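Local coordinates for protein amidase, hydantoinase/carbamoylase family (Paraburkholderia phymatum, PDB 6C0D) that probably hydrolyses N-carbamoyl-L-amino acids as a zinc-dependent, homodimeric amidase of the peptidase M20 family, at residues A[222-227]-A[322-327]; A[242-247]-A[286-291]. All blocks are in the same frame, centred on the assembly; numbering follows the deposited sequence.

How the contacts relate
Both contacts build the same alpha/beta layer, that of the smaller lid-like domain characteristic of M20 enzymes. Contact 1 pairs strand 222-227 with strand 323-327. Contact 2 lays the first turn of helix 244-262 on segment 286-291, whose strand flanks 222-227 on its other edge. Their centres are about 8 Å apart, and contact 2 is nested within the chain between the two strands of contact 1. Phe226 N lies 2.7 Å from Ala288 O, a probable hydrogen bond that ties them directly, while Val322 CG1 packs on Ala247 CB at 3.6 Å. Neither contact touches the zinc site of His89, Asp100 and His196.

Contact 1 of 2, residues A[222-227]-A[322-327]; sequences FQLRFI and VRAELI. With EDO (1,2-ethanediol), chain H.
Strands 222-227 and 323-327 run antiparallel, their axes 4.7 Å apart at closest and their directions 160° apart, and six backbone hydrogen bonds join the hydrogen-bonded pairs Gln223-Ile327, Arg225-Glu325 and Ile227-Arg323. The straightest runs from Arg225 N to Glu325 O, at 174°. These pairs place their side chains on a partly exposed face that mixes charged chains, whose aliphatic stems can pack, with the isoleucines Ile227 and Ile327. Ile327 reaches across the strand so that its CD1 sits 3.3 Å from Arg225 CZ, over the centre of one face of the guanidinium. Arg225 is extended from CG to NE, which brings its CD and guanidinium under this methyl. Its NH1 is 3.7 Å from Glu325 OE1, a long salt bridge in which guanidinium and carboxylate planes stand 77° apart. The other carboxylate oxygen, Glu325 OE2, takes a bond from Arg323 NH1 at 3.3 Å, met from above the carboxylate plane. Arg323 bends at its third torsion, bringing its guanidinium beside Ile227, whose CD1 covers one face off-centre. Each arginine has two conformers and these contacts describe one of them, so the network is probably partly mobile.

The opposite face is apolar and is covered by helices 244-262 and 299-317. There Leu326 CD1 meets Phe222 CD1 at 3.7 Å, and Phe226 CE2 lies 4.0 Å from Ala324 CB, a small methyl oblique to the ring. Val322 CG1 comes to the edge of the same ring. Beyond the strand, Val322 N donates to a bound ethanediol, probably from the crystallisation liquor. One carboxylate thus lies between two arginines, an arrangement that probably stabilises its ionised form, while isoleucine methyls cover guanidinium faces.

Contact 2 of 2, residues A[242-247]-A[286-291]; sequences RDAGAA and GKAVLH
Ala244 rests its methyl on the backbone of segment 286-291, with CB 3.5 Å from Lys287 C and 3.6 Å from Gly286 C. From the strand, the methyl of Ala288 answers it: the two CB atoms are 3.9 Å apart, and Ala288 CB also lies 3.5 Å from Ala244 O. Small residues suit this place because the helix start sits almost directly on the strand; the nearest CA atoms, those of Ala244 and Lys287, are only 5.1 Å apart. Gly245 brings its backbone N to within 3.9 Å of Ala288 CB, adding no side chain to the interface.

Lys287 points its CB away from the helix, as befits an exposed lysine. Asp243, at the N-cap, turns its carboxylate back over the first turn: with CG anti to the backbone N (chi1 -175°), OD1 accepts from Ala246 N at 2.9 Å and more weakly from Gly245 N. The negative oxygen thereby satisfies amides that the helix itself cannot pair. A classic beta bulge at Gly286 and Lys287, opposite Asp277, interrupts the strand pairing here. The whole is helix-on-sheet packing, a capped helix laid against an antiparallel sheet, as in the alpha/beta lid domain of M20 enzymes.

Contact 1 of 2, residues A[222-227]-A[322-327]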
ATOM      1  N   PHE A 222      -7.243  -4.684 -14.161  1.00 18.24           N
ATOM      2  CA  PHE A 222      -6.807  -5.974 -13.649  1.00 20.29           C
ATOM      3  C   PHE A 222      -6.231  -5.796 -12.257  1.00 22.03           C
ATOM      4  O   PHE A 222      -5.687  -4.735 -11.924  1.00 19.07           O
ATOM      5  CB  PHE A 222      -5.720  -6.605 -14.522  1.00 19.50           C
ATOM      6  CG  PHE A 222      -6.195  -7.014 -15.887  1.00 19.50           C
ATOM      7  CD1 PHE A 222      -6.665  -8.299 -16.110  1.00 22.20           C
ATOM      8  CD2 PHE A 222      -6.129  -6.128 -16.951  1.00 22.69           C
ATOM      9  CE1 PHE A 222      -7.095  -8.687 -17.366  1.00 28.22           C
ATOM     10  CE2 PHE A 222      -6.579  -6.507 -18.220  1.00 23.16           C
ATOM     11  CZ  PHE A 222      -7.047  -7.795 -18.422  1.00 25.89           C
ATOM     12  N   GLN A 223      -6.342  -6.849 -11.457  1.00 19.61           N
ATOM     13  CA  GLN A 223      -5.476  -7.017 -10.302  1.00 20.16           C
ATOM     14  C   GLN A 223      -4.419  -8.041 -10.661  1.00 23.20           C
ATOM     15  O   GLN A 223      -4.701  -9.046 -11.322  1.00 23.11           O
ATOM     16  CB  GLN A 223      -6.233  -7.515  -9.072  1.00 30.43           C
ATOM     17  CG  GLN A 223      -7.143  -6.529  -8.404  1.00 41.70           C
ATOM     18  CD  GLN A 223      -7.664  -7.076  -7.092  1.00 57.01           C
ATOM     19  OE1 GLN A 223      -7.162  -8.084  -6.589  1.00 65.04           O
ATOM     20  NE2 GLN A 223      -8.673  -6.423  -6.533  1.00 62.04           N
ATOM     21  N   LEU A 224      -3.202  -7.794 -10.228  1.00 19.00           N
ATOM     22  CA  LEU A 224      -2.120  -8.742 -10.417  0.55 19.63           C
ATOM     23  C   LEU A 224      -1.558  -9.074  -9.046  1.00 20.42           C
ATOM     24  O   LEU A 224      -1.050  -8.183  -8.348  1.00 21.09           O
ATOM     25  CB  LEU A 224      -1.055  -8.158 -11.335  0.55 21.91           C
ATOM     26  CG  LEU A 224       0.087  -9.089 -11.699  0.55 25.12           C
ATOM     27  CD1 LEU A 224      -0.414 -10.328 -12.440  0.55 34.22           C
ATOM     28  CD2 LEU A 224       1.000  -8.294 -12.557  0.55 24.69           C
ATOM     29  N   ARG A 225      -1.685 -10.340  -8.651  1.00 21.78           N
ATOM     30  CA  ARG A 225      -1.247 -10.827  -7.349  0.53 22.33           C
ATOM     31  C   ARG A 225       0.067 -11.576  -7.488  1.00 25.04           C
ATOM     32  O   ARG A 225       0.281 -12.285  -8.475  1.00 21.25           O
ATOM     33  CB  ARG A 225      -2.281 -11.773  -6.731  0.53 24.37           C
ATOM     34  CG  ARG A 225      -3.602 -11.141  -6.345  0.53 33.47           C
ATOM     35  CD  ARG A 225      -4.525 -12.197  -5.722  0.53 40.75           C
ATOM     36  NE  ARG A 225      -5.832 -11.646  -5.366  0.53 49.27           N
ATOM     37  CZ  ARG A 225      -6.938 -12.371  -5.226  0.53 48.47           C
ATOM     38  NH1 ARG A 225      -6.902 -13.680  -5.427  0.53 46.32           N
ATOM     39  NH2 ARG A 225      -8.085 -11.783  -4.905  0.53 51.12           N
ATOM     40  N   PHE A 226       0.923 -11.444  -6.476  1.00 19.36           N
ATOM     41  CA  PHE A 226       2.208 -12.123  -6.413  1.00 18.24           C
ATOM     42  C   PHE A 226       2.247 -12.915  -5.122  1.00 22.04           C
ATOM     43  O   PHE A 226       1.954 -12.370  -4.053  1.00 21.03           O
ATOM     44  CB  PHE A 226       3.359 -11.115  -6.487  1.00 17.30           C
ATOM     45  CG  PHE A 226       3.390 -10.401  -7.794  1.00 20.95           C
ATOM     46  CD1 PHE A 226       2.587  -9.284  -8.005  1.00 20.79           C
ATOM     47  CD2 PHE A 226       4.149 -10.895  -8.842  1.00 21.81           C
ATOM     48  CE1 PHE A 226       2.570  -8.630  -9.238  1.00 19.05           C
ATOM     49  CE2 PHE A 226       4.141 -10.251 -10.087  1.00 21.00           C
ATOM     50  CZ  PHE A 226       3.345  -9.118 -10.280  1.00 18.53           C
ATOM     51  N   ILE A 227       2.549 -14.207  -5.227  1.00 19.00           N
ATOM     52  CA  ILE A 227       2.517 -15.098  -4.078  1.00 18.77           C
ATOM     53  C   ILE A 227       3.923 -15.618  -3.877  1.00 22.90           C
ATOM     54  O   ILE A 227       4.416 -16.426  -4.676  1.00 22.67           O
ATOM     55  CB  ILE A 227       1.525 -16.253  -4.255  1.00 20.50           C
ATOM     56  CG1 ILE A 227       0.089 -15.727  -4.449  1.00 24.39           C
ATOM     57  CG2 ILE A 227       1.578 -17.150  -3.034  1.00 23.85           C
ATOM     58  CD1 ILE A 227      -0.261 -15.396  -5.887  1.00 29.51           C
ATOM     59  N   VAL A 322       8.432 -16.590  -7.255  1.00 17.64           N
ATOM     60  CA  VAL A 322       7.190 -15.936  -6.853  1.00 19.21           C
ATOM     61  C   VAL A 322       6.169 -16.117  -7.972  1.00 22.39           C
ATOM     62  O   VAL A 322       6.419 -15.731  -9.118  1.00 20.47           O
ATOM     63  CB  VAL A 322       7.420 -14.442  -6.553  1.00 16.86           C
ATOM     64  CG1 VAL A 322       6.109 -13.755  -6.224  1.00 17.01           C
ATOM     65  CG2 VAL A 322       8.417 -14.258  -5.380  1.00 16.59           C
ATOM     66  N   ARG A 323       5.010 -16.690  -7.647  1.00 18.76           N
ATOM     67  CA  ARG A 323       3.978 -16.917  -8.650  0.54 19.09           C
ATOM     68  C   ARG A 323       3.168 -15.648  -8.888  1.00 22.75           C
ATOM     69  O   ARG A 323       2.850 -14.922  -7.952  1.00 23.42           O
ATOM     70  CB  ARG A 323       3.041 -18.042  -8.216  0.54 20.06           C
ATOM     71  CG  ARG A 323       1.904 -18.308  -9.210  0.54 21.84           C
ATOM     72  CD  ARG A 323       1.132 -19.568  -8.828  0.54 29.00           C
ATOM     73  NE  ARG A 323       0.660 -19.530  -7.445  0.54 28.31           N
ATOM     74  CZ  ARG A 323      -0.531 -19.064  -7.075  0.54 32.99           C
ATOM     75  NH1 ARG A 323      -1.371 -18.593  -7.984  0.54 36.37           N
ATOM     76  NH2 ARG A 323      -0.883 -19.067  -5.799  0.54 34.47           N
ATOM     77  N   ALA A 324       2.819 -15.397 -10.158  1.00 20.73           N
ATOM     78  CA  ALA A 324       1.972 -14.275 -10.550  1.00 22.38           C
ATOM     79  C   ALA A 324       0.581 -14.766 -10.938  1.00 23.63           C
ATOM     80  O   ALA A 324       0.421 -15.836 -11.533  1.00 21.67           O
ATOM     81  CB  ALA A 324       2.579 -13.501 -11.727  1.00 22.27           C
ATOM     82  N   GLU A 325      -0.436 -13.961 -10.620  1.00 21.53           N
ATOM     83  CA  GLU A 325      -1.817 -14.375 -10.834  1.00 20.92           C
ATOM     84  C   GLU A 325      -2.623 -13.177 -11.311  1.00 29.17           C
ATOM     85  O   GLU A 325      -2.727 -12.177 -10.595  1.00 23.64           O
ATOM     86  CB  GLU A 325      -2.410 -14.949  -9.553  1.00 25.86           C
ATOM     87  CG  GLU A 325      -3.846 -15.390  -9.682  1.00 43.19           C
ATOM     88  CD  GLU A 325      -4.409 -15.832  -8.349  1.00 67.53           C
ATOM     89  OE1 GLU A 325      -5.645 -15.759  -8.171  1.00 77.45           O
ATOM     90  OE2 GLU A 325      -3.604 -16.240  -7.479  1.00 59.28           O
ATOM     91  N   LEU A 326      -3.191 -13.273 -12.509  1.00 24.11           N
ATOM     92  CA  LEU A 326      -3.890 -12.151 -13.132  1.00 21.48           C
ATOM     93  C   LEU A 326      -5.391 -12.318 -12.945  1.00 24.94           C
ATOM     94  O   LEU A 326      -5.938 -13.388 -13.240  1.00 25.90           O
ATOM     95  CB  LEU A 326      -3.549 -12.081 -14.620  1.00 23.66           C
ATOM     96  CG  LEU A 326      -4.103 -10.916 -15.435  1.00 24.81           C
ATOM     97  CD1 LEU A 326      -3.435  -9.627 -15.038  1.00 22.55           C
ATOM     98  CD2 LEU A 326      -3.903 -11.204 -16.914  1.00 28.59           C
ATOM     99  N   ILE A 327      -6.058 -11.259 -12.484  1.00 23.68           N
ATOM    100  CA  ILE A 327      -7.498 -11.292 -12.229  1.00 27.53           C
ATOM    101  C   ILE A 327      -8.155 -10.159 -13.000  1.00 29.52           C
ATOM    102  O   ILE A 327      -7.867  -8.983 -12.750  1.00 23.55           O
ATOM    103  CB  ILE A 327      -7.818 -11.173 -10.732  1.00 30.94           C
ATOM    104  CG1 ILE A 327      -7.075 -12.266  -9.961  1.00 36.60           C
ATOM    105  CG2 ILE A 327      -9.312 -11.288 -10.510  1.00 33.15           C
ATOM    106  CD1 ILE A 327      -6.876 -11.937  -8.529  1.00 45.99           C
TER
HETATM  107  C1  EDO H 507      12.936 -15.173  -8.778  1.00 43.20           C
HETATM  108  O1  EDO H 507      13.608 -16.417  -8.981  1.00 43.52           O
HETATM  109  C2  EDO H 507      11.980 -15.313  -7.607  1.00 40.96           C
HETATM  110  O2  EDO H 507      10.754 -14.623  -7.885  1.00 27.67           O

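Contact 2 of 2, residues A[242-247]-A[286-291]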
ATOM      1  N   ARG A 242      11.867 -15.162  -1.407  1.00 19.26           N
ATOM      2  CA  ARG A 242      10.769 -15.174  -2.366  1.00 19.55           C
ATOM      3  C   ARG A 242       9.920 -13.943  -2.049  1.00 19.73           C
ATOM      4  O   ARG A 242       8.789 -14.044  -1.581  1.00 19.09           O
ATOM      5  CB  ARG A 242       9.963 -16.465  -2.271  1.00 20.92           C
ATOM      6  CG  ARG A 242      10.801 -17.725  -2.533  1.00 24.08           C
ATOM      7  CD  ARG A 242      10.401 -18.839  -1.598  1.00 33.22           C
ATOM      8  NE  ARG A 242      10.990 -20.117  -1.986  1.00 34.40           N
ATOM      9  CZ  ARG A 242      10.432 -20.942  -2.863  1.00 39.25           C
ATOM     10  NH1 ARG A 242       9.286 -20.601  -3.428  1.00 30.44           N
ATOM     11  NH2 ARG A 242      11.015 -22.102  -3.168  1.00 30.72           N
ATOM     12  N   ASP A 243      10.512 -12.773  -2.271  1.00 18.98           N
ATOM     13  CA  ASP A 243       9.928 -11.494  -1.883  1.00 19.47           C
ATOM     14  C   ASP A 243       8.847 -11.107  -2.893  1.00 16.87           C
ATOM     15  O   ASP A 243       9.143 -10.776  -4.042  1.00 16.05           O
ATOM     16  CB  ASP A 243      11.049 -10.457  -1.798  1.00 17.68           C
ATOM     17  CG  ASP A 243      10.588  -9.106  -1.293  1.00 20.32           C
ATOM     18  OD1 ASP A 243       9.463  -8.658  -1.643  1.00 18.35           O
ATOM     19  OD2 ASP A 243      11.423  -8.459  -0.609  1.00 20.62           O
ATOM     20  N   ALA A 244       7.586 -11.137  -2.461  1.00 17.27           N
ATOM     21  CA  ALA A 244       6.493 -10.858  -3.391  1.00 20.00           C
ATOM     22  C   ALA A 244       6.501  -9.408  -3.857  1.00 17.58           C
ATOM     23  O   ALA A 244       6.043  -9.112  -4.971  1.00 17.46           O
ATOM     24  CB  ALA A 244       5.152 -11.177  -2.733  1.00 20.41           C
ATOM     25  N   GLY A 245       6.951  -8.486  -3.007  1.00 16.26           N
ATOM     26  CA  GLY A 245       7.001  -7.086  -3.421  1.00 15.53           C
ATOM     27  C   GLY A 245       8.099  -6.818  -4.433  1.00 16.28           C
ATOM     28  O   GLY A 245       7.942  -5.983  -5.327  1.00 16.53           O
ATOM     29  N   ALA A 246       9.230  -7.510  -4.302  1.00 15.79           N
ATOM     30  CA  ALA A 246      10.287  -7.364  -5.297  1.00 17.03           C
ATOM     31  C   ALA A 246       9.844  -7.916  -6.646  1.00 17.95           C
ATOM     32  O   ALA A 246      10.161  -7.336  -7.694  1.00 17.20           O
ATOM     33  CB  ALA A 246      11.558  -8.075  -4.835  1.00 16.54           C
ATOM     34  N   ALA A 247       9.129  -9.049  -6.637  1.00 15.72           N
ATOM     35  CA  ALA A 247       8.552  -9.563  -7.875  1.00 15.28           C
ATOM     36  C   ALA A 247       7.606  -8.541  -8.497  1.00 17.06           C
ATOM     37  O   ALA A 247       7.669  -8.265  -9.699  1.00 15.05           O
ATOM     38  CB  ALA A 247       7.816 -10.875  -7.594  1.00 19.36           C
ATOM     39  N   GLY A 286       5.286 -11.700   1.860  1.00 18.66           N
ATOM     40  CA  GLY A 286       4.934 -12.981   1.269  1.00 21.71           C
ATOM     41  C   GLY A 286       3.867 -12.900   0.189  1.00 23.68           C
ATOM     42  O   GLY A 286       3.675 -13.847  -0.587  1.00 22.66           O
ATOM     43  N   LYS A 287       3.156 -11.777   0.144  1.00 18.73           N
ATOM     44  CA  LYS A 287       2.144 -11.517  -0.875  1.00 18.37           C
ATOM     45  C   LYS A 287       2.186 -10.046  -1.248  1.00 20.97           C
ATOM     46  O   LYS A 287       2.569  -9.197  -0.439  1.00 20.64           O
ATOM     47  CB  LYS A 287       0.725 -11.873  -0.406  1.00 20.28           C
ATOM     48  CG  LYS A 287       0.511 -13.354  -0.103  1.00 29.99           C
ATOM     49  CD  LYS A 287      -0.928 -13.623   0.356  1.00 36.41           C
ATOM     50  CE  LYS A 287      -1.140 -15.106   0.666  1.00 54.54           C
ATOM     51  NZ  LYS A 287      -2.491 -15.384   1.250  1.00 61.36           N
ATOM     52  N   ALA A 288       1.762  -9.749  -2.477  1.00 18.41           N
ATOM     53  CA  ALA A 288       1.742  -8.385  -2.983  1.00 18.21           C
ATOM     54  C   ALA A 288       0.713  -8.317  -4.104  1.00 17.10           C
ATOM     55  O   ALA A 288       0.526  -9.291  -4.843  1.00 22.55           O
ATOM     56  CB  ALA A 288       3.116  -7.954  -3.495  1.00 16.41           C
ATOM     57  N   VAL A 289       0.063  -7.164  -4.251  1.00 18.05           N
ATOM     58  CA  VAL A 289      -0.943  -6.987  -5.295  0.76 18.83           C
ATOM     59  C   VAL A 289      -0.833  -5.578  -5.857  1.00 22.41           C
ATOM     60  O   VAL A 289      -0.583  -4.614  -5.122  1.00 18.43           O
ATOM     61  CB  VAL A 289      -2.368  -7.277  -4.761  0.76 19.53           C
ATOM     62  CG1 VAL A 289      -2.705  -6.347  -3.613  0.76 22.90           C
ATOM     63  CG2 VAL A 289      -3.417  -7.142  -5.889  0.76 24.58           C
ATOM     64  N   LEU A 290      -0.982  -5.462  -7.177  1.00 16.37           N
ATOM     65  CA  LEU A 290      -1.084  -4.152  -7.798  1.00 18.88           C
ATOM     66  C   LEU A 290      -2.409  -4.078  -8.545  1.00 18.92           C
ATOM     67  O   LEU A 290      -2.968  -5.100  -8.952  1.00 20.54           O
ATOM     68  CB  LEU A 290       0.090  -3.853  -8.756  1.00 19.16           C
ATOM     69  CG  LEU A 290       0.283  -4.655 -10.062  1.00 19.52           C
ATOM     70  CD1 LEU A 290      -0.698  -4.226 -11.197  1.00 16.47           C
ATOM     71  CD2 LEU A 290       1.704  -4.477 -10.547  1.00 21.06           C
ATOM     72  N   HIS A 291      -2.899  -2.860  -8.715  1.00 16.75           N
ATOM     73  CA  HIS A 291      -4.044  -2.581  -9.568  1.00 19.38           C
ATOM     74  C   HIS A 291      -3.545  -1.880 -10.826  1.00 15.83           C
ATOM     75  O   HIS A 291      -2.777  -0.911 -10.736  1.00 17.71           O
ATOM     76  CB  HIS A 291      -5.064  -1.715  -8.828  1.00 22.10           C
ATOM     77  CG  HIS A 291      -5.638  -2.375  -7.611  1.00 30.21           C
ATOM     78  ND1 HIS A 291      -6.806  -1.954  -7.014  1.00 47.02           N
ATOM     79  CD2 HIS A 291      -5.202  -3.428  -6.881  1.00 40.24           C
ATOM     80  CE1 HIS A 291      -7.073  -2.731  -5.977  1.00 44.81           C
ATOM     81  NE2 HIS A 291      -6.115  -3.632  -5.876  1.00 35.50           N
TER